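Local coordinates for ornithine carbamoyltransferase (Giardia intestinalis, PDB 3GRF), which probably transfers the carbamoyl group of carbamoyl phosphate to ornithine, giving citrulline, as an ornithine carbamoyltransferase acting in the arginine degradation pathway, at residues A[193-197]-A[198-202]; A[271-274]-A[275-279]; A[294-298]-A[299-303]. All coordinates share one frame; numbering follows the deposited sequence.

Overall arrangement
All three contacts are local turns in the domain that in this family binds aspartate or ornithine, whose parallel five-stranded sheet has a Rossmann-like topology. Interaction 1 shapes the loop between strand 188-192 and helix 203-216. Interactions 2 and 3 meet near the start of strand 278-281, at one edge of the sheet: 271-279 leads into it, and 294-303 comes back beside it. These two are neighbours, their centres 11 Å apart, and they are joined by Ser277 OG to Lys300 NZ at 2.6 Å and by Phe279 N to Lys300 O at 2.7 Å, both probable hydrogen bonds. Interaction 1 stands apart, its centre 24 Å from that of interaction 2 and 26 Å from that of interaction 3.

Interaction 1. Residues A[193-197]-A[198-202]; sequences CPDHK and DFKPI
The backbone of 193-202 turns back on itself at His196, whose carbonyl O accepts a hydrogen bond from Phe199 N at 2.7 Å, after an inverse gamma turn centred on Asp195. This is a beta-alpha connection of the Rossmann-like domain, leaving strand 188-192 and reaching helix 203-216, for which Ile202 is the N-cap residue. The imidazole of His196 is held on two sides. At its edge, Asp198 N lies in the ring plane and donates to ND1 over 3.0 Å, a nearly straight bond that implies an unprotonated ND1. Over one face stands the edge of the Phe199 ring, with CE1 above the centre of the imidazole; the pair is T-shaped, with planes at 87° and centroids 5.0 Å apart. His196 reaches this place because its CG is anti to the backbone N (chi1 -172°), which swings the ring alongside the residues that follow. The Phe199 side chain also meets Pro194, whose CD packs on Phe199 CB, and side chains of helix 256-260, including Val259 and Leu260, cover it further. Nearer the start of the loop, Cys193 SG rests against Lys200 CA and Pro201 CD. A water lies 2.6 Å from Lys197 O and 2.8 Å from Lys200 O and can donate to either, a possible bridge between these two backbone carbonyls. The Lys200 side chain crosses the turn, its CG near the carbonyl oxygens of Pro194 and His196. Extended beyond CG, it runs side by side with Asp195 and ends in a salt bridge, in which Lys200 NZ approaches Asp195 OD2 from above the carboxylate plane, 52° out of it, at 3.0 Å.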
# COMPACT_ATOMS: atom_id res chain seq x y z
N CYS A 193 0.28 15.29 37.74
CA CYS A 193 -1.00 14.65 37.49
C CYS A 193 -1.96 14.92 38.64
O CYS A 193 -1.54 15.34 39.71
CB CYS A 193 -0.83 13.15 37.30
SG CYS A 193 -0.00 12.33 38.68
N PRO A 194 -3.26 14.67 38.41
CA PRO A 194 -4.24 14.76 39.48
C PRO A 194 -3.99 13.71 40.56
O PRO A 194 -3.82 12.52 40.28
CB PRO A 194 -5.56 14.48 38.77
CG PRO A 194 -5.31 14.75 37.30
CD PRO A 194 -3.89 14.34 37.11
N ASP A 195 -4.01 14.16 41.80
CA ASP A 195 -3.95 13.25 42.91
C ASP A 195 -5.17 12.35 42.97
O ASP A 195 -6.05 12.55 43.79
CB ASP A 195 -3.79 13.99 44.22
CG ASP A 195 -3.38 13.06 45.36
OD1 ASP A 195 -2.82 13.56 46.37
OD2 ASP A 195 -3.61 11.84 45.22
N HIS A 196 -5.19 11.36 42.08
CA HIS A 196 -6.32 10.48 41.85
C HIS A 196 -5.83 9.17 41.23
O HIS A 196 -5.22 9.14 40.16
CB HIS A 196 -7.33 11.14 40.91
CG HIS A 196 -8.61 10.37 40.77
ND1 HIS A 196 -8.65 9.04 40.41
CD2 HIS A 196 -9.90 10.76 40.91
CE1 HIS A 196 -9.91 8.64 40.36
NE2 HIS A 196 -10.68 9.66 40.65
N LYS A 197 -6.11 8.07 41.92
CA LYS A 197 -5.58 6.76 41.56
C LYS A 197 -5.64 6.49 40.06
O LYS A 197 -4.72 5.90 39.51
CB LYS A 197 -6.29 5.65 42.37
CG LYS A 197 -6.42 5.98 43.87
CD LYS A 197 -5.60 5.03 44.77
CE LYS A 197 -4.52 5.78 45.60
NZ LYS A 197 -4.36 5.34 47.06
N ASP A 198 -6.71 6.94 39.40
CA ASP A 198 -6.94 6.67 37.95
C ASP A 198 -6.14 7.55 36.97
O ASP A 198 -6.24 7.40 35.78
CB ASP A 198 -8.43 6.81 37.58
CG ASP A 198 -9.32 5.91 38.40
OD1 ASP A 198 -8.84 4.86 38.87
OD2 ASP A 198 -10.51 6.26 38.56
N PHE A 199 -5.37 8.49 37.50
CA PHE A 199 -4.70 9.47 36.66
C PHE A 199 -3.22 9.57 37.01
O PHE A 199 -2.54 10.44 36.51
CB PHE A 199 -5.39 10.86 36.77
CG PHE A 199 -6.86 10.84 36.31
CD1 PHE A 199 -7.87 10.42 37.16
CD2 PHE A 199 -7.21 11.22 35.01
CE1 PHE A 199 -9.21 10.37 36.74
CE2 PHE A 199 -8.54 11.18 34.58
CZ PHE A 199 -9.54 10.77 35.47
N LYS A 200 -2.73 8.67 37.87
CA LYS A 200 -1.32 8.67 38.26
C LYS A 200 -0.59 7.55 37.54
O LYS A 200 -1.19 6.56 37.19
CB LYS A 200 -1.16 8.42 39.76
CG LYS A 200 -1.88 9.37 40.69
CD LYS A 200 -1.70 8.85 42.10
CE LYS A 200 -2.22 9.85 43.06
NZ LYS A 200 -1.61 9.70 44.41
N PRO A 201 0.75 7.65 37.38
CA PRO A 201 1.50 6.52 36.85
C PRO A 201 1.30 5.27 37.70
O PRO A 201 1.05 5.36 38.89
CB PRO A 201 2.95 6.96 36.97
CG PRO A 201 2.93 8.40 37.11
CD PRO A 201 1.62 8.79 37.72
N ILE A 202 1.43 4.11 37.09
CA ILE A 202 1.24 2.87 37.82
C ILE A 202 2.52 2.53 38.60
O ILE A 202 3.62 2.83 38.11
CB ILE A 202 0.75 1.79 36.80
CG1 ILE A 202 -0.58 1.21 37.25
CG2 ILE A 202 1.78 0.79 36.42
CD1 ILE A 202 -1.68 2.21 37.09
O HOH W 1 -2.27 5.03 39.25

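Interaction 2. Residues A[271-274]-A[275-279]; sequences AVTS and KRSIF
A type I beta turn from Ser274 to Ser277 leads the chain into strand 278-281, at one edge of the domain's parallel sheet. Its closing bond runs from Ser277 N to Ser274 O at 3.2 Å; the N-H points well at the oxygen (161°), yet the donor stands above the carbonyl plane. The hydroxyl of Ser277 reaches back to the same region: OG lies 2.6 Å from Thr273 OG1 and 3.0 Å from Ser274 O. With chi1 at 60°, Ser277 OG sits between its own backbone N and carbonyl carbon, facing the preceding residues. It also has Lys300 NZ as a partner, while Thr273 OG1 is bonded to Met270 O, so the buried hydroxyl belongs to a polar cluster. At the first residue of the turn, Ser274 OG lies against Arg276 CG at 3.1 Å, and its hydrogen bond goes to Asp236. The bent Arg276 side chain carries its guanidinium to salt bridges with Glu154 and the same Asp236. The arrangement is a type I beta turn in the connection from helix 267-270 to edge strand 278-281 of a Rossmann-like parallel sheet.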
# COMPACT_ATOMS: atom_id res chain seq x y z
N ALA A 271 4.75 30.19 31.96
CA ALA A 271 5.42 31.30 32.66
C ALA A 271 6.26 30.90 33.86
O ALA A 271 7.06 31.69 34.34
CB ALA A 271 4.40 32.41 33.05
N VAL A 272 6.10 29.65 34.36
CA VAL A 272 6.93 29.27 35.50
C VAL A 272 8.15 28.44 35.10
O VAL A 272 8.99 28.11 35.91
CB VAL A 272 6.14 28.54 36.60
CG1 VAL A 272 5.02 29.43 37.13
CG2 VAL A 272 5.56 27.23 36.09
N THR A 273 8.24 28.10 33.80
CA THR A 273 9.33 27.26 33.32
C THR A 273 10.60 28.07 33.03
O THR A 273 10.63 29.30 33.20
CB THR A 273 8.90 26.44 32.12
OG1 THR A 273 8.75 27.29 30.98
CG2 THR A 273 7.60 25.74 32.42
N SER A 274 11.67 27.41 32.62
CA SER A 274 12.91 28.10 32.30
C SER A 274 12.72 29.04 31.11
O SER A 274 11.76 28.89 30.35
CB SER A 274 14.02 27.09 32.02
OG SER A 274 14.00 26.65 30.68
N LYS A 275 13.65 29.97 30.95
CA LYS A 275 13.59 30.88 29.83
C LYS A 275 13.83 30.14 28.51
O LYS A 275 13.31 30.55 27.46
CB LYS A 275 14.57 32.04 30.03
CG LYS A 275 13.94 33.43 29.88
CD LYS A 275 13.36 33.95 31.21
CE LYS A 275 13.13 35.47 31.15
NZ LYS A 275 14.41 36.26 31.36
N ARG A 276 14.63 29.07 28.56
CA ARG A 276 14.93 28.21 27.39
C ARG A 276 13.82 27.17 27.07
O ARG A 276 13.90 26.45 26.08
CB ARG A 276 16.27 27.49 27.61
CG ARG A 276 16.13 26.23 28.46
CD ARG A 276 17.17 26.04 29.53
NE ARG A 276 18.38 25.42 29.04
CZ ARG A 276 19.11 24.49 29.67
NH1 ARG A 276 18.78 23.98 30.85
NH2 ARG A 276 20.20 24.04 29.08
N SER A 277 12.79 27.06 27.92
CA SER A 277 11.87 25.93 27.83
C SER A 277 11.28 25.74 26.46
O SER A 277 11.24 26.67 25.62
CB SER A 277 10.76 26.00 28.89
OG SER A 277 9.98 27.17 28.73
N ILE A 278 10.85 24.52 26.18
CA ILE A 278 10.12 24.26 24.97
C ILE A 278 8.86 23.51 25.39
O ILE A 278 8.82 22.95 26.47
CB ILE A 278 10.95 23.50 23.89
CG1 ILE A 278 11.28 22.08 24.32
CG2 ILE A 278 12.25 24.29 23.51
CD1 ILE A 278 12.05 21.28 23.25
N PHE A 279 7.86 23.52 24.53
CA PHE A 279 6.59 22.82 24.77
C PHE A 279 6.43 21.70 23.67
O PHE A 279 6.69 21.94 22.48
CB PHE A 279 5.41 23.81 24.71
CG PHE A 279 4.12 23.14 24.64
CD1 PHE A 279 3.53 22.64 25.82
CD2 PHE A 279 3.51 22.91 23.41
CE1 PHE A 279 2.32 21.91 25.75
CE2 PHE A 279 2.29 22.19 23.32
CZ PHE A 279 1.71 21.68 24.49

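Interaction 3. Residues A[294-298]-A[299-303]; sequences SVIDG and PKSVC
Between helix 293-296 and helix 303-322 the chain reverses through a type I beta turn from Gly298 to Ser301, followed by an ST turn at Ser301, and the two arms of this link meet where Ser301 faces Ile296. The apolar contact is between two buried residues: the CD1 methyl of Ile296 touches Cys303 SG at 3.9 Å, next to Phe279 of strand 278-281, which contacts both residues. Among the polar contacts, Ser301 OG makes a weak hydrogen bond to Ile296 O at 2.9 Å, a carbonyl at the C-terminal end of the first helix. The torsion of Ser301 (chi1 -179°) turns OG away from its own N and toward that carbonyl. A water bridges the two arms at another point, donating to Val295 O at 2.7 Å and accepting from Lys300 N at 2.9 Å; Val295 O also receives Gly298 N, so two donors serve it. The ST turn ties Ser301 to the start of helix 303-322: Cys303 N donates to Ser301 OG at 3.3 Å with an almost linear N-H...O angle of 174°.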
# COMPACT_ATOMS: atom_id res chain seq x y z
N SER A 294 -2.87 29.24 22.65
CA SER A 294 -1.73 30.15 22.84
C SER A 294 -0.40 29.45 23.16
O SER A 294 0.65 30.00 22.90
CB SER A 294 -2.00 31.16 23.94
OG SER A 294 -1.90 30.55 25.21
N VAL A 295 -0.45 28.25 23.73
CA VAL A 295 0.79 27.50 24.06
C VAL A 295 1.20 26.74 22.81
O VAL A 295 2.31 26.88 22.32
CB VAL A 295 0.62 26.57 25.30
CG1 VAL A 295 1.87 25.71 25.55
CG2 VAL A 295 0.28 27.42 26.57
N ILE A 296 0.29 25.94 22.28
CA ILE A 296 0.64 25.14 21.10
C ILE A 296 0.97 25.94 19.86
O ILE A 296 1.78 25.51 19.04
CB ILE A 296 -0.39 24.01 20.78
CG1 ILE A 296 0.07 23.14 19.59
CG2 ILE A 296 -1.83 24.58 20.62
CD1 ILE A 296 -0.40 21.68 19.63
N ASP A 297 0.35 27.11 19.74
CA ASP A 297 0.58 27.98 18.58
C ASP A 297 1.51 29.12 18.97
O ASP A 297 1.85 29.97 18.14
CB ASP A 297 -0.74 28.52 18.03
CG ASP A 297 -1.70 27.42 17.61
OD1 ASP A 297 -1.27 26.36 17.08
OD2 ASP A 297 -2.90 27.60 17.81
N GLY A 298 1.97 29.10 20.21
CA GLY A 298 2.82 30.15 20.70
C GLY A 298 4.24 29.74 20.41
O GLY A 298 4.48 28.71 19.77
N PRO A 299 5.20 30.56 20.87
CA PRO A 299 6.63 30.49 20.50
C PRO A 299 7.51 29.39 21.13
O PRO A 299 8.61 29.13 20.64
CB PRO A 299 7.14 31.88 20.90
CG PRO A 299 6.32 32.22 22.11
CD PRO A 299 4.93 31.69 21.80
N LYS A 300 7.04 28.76 22.21
CA LYS A 300 7.76 27.64 22.87
C LYS A 300 7.45 26.27 22.25
O LYS A 300 8.19 25.30 22.47
CB LYS A 300 7.49 27.63 24.39
CG LYS A 300 8.18 28.79 25.16
CD LYS A 300 7.95 28.63 26.64
CE LYS A 300 8.71 29.66 27.46
NZ LYS A 300 10.21 29.46 27.45
N SER A 301 6.41 26.22 21.41
CA SER A 301 5.91 25.00 20.80
C SER A 301 6.81 24.45 19.75
O SER A 301 7.12 25.11 18.76
CB SER A 301 4.54 25.19 20.17
OG SER A 301 4.13 23.94 19.62
N VAL A 302 7.24 23.21 19.97
CA VAL A 302 7.95 22.48 18.91
C VAL A 302 7.12 21.34 18.28
O VAL A 302 7.66 20.47 17.61
CB VAL A 302 9.36 21.99 19.38
CG1 VAL A 302 10.22 23.17 19.77
CG2 VAL A 302 9.25 21.06 20.57
N CYS A 303 5.79 21.37 18.44
CA CYS A 303 4.98 20.20 18.08
C CYS A 303 5.10 19.68 16.65
O CYS A 303 5.11 18.46 16.43
CB CYS A 303 3.50 20.41 18.43
SG CYS A 303 3.30 20.60 20.19
O HOH W 2 4.39 28.29 23.31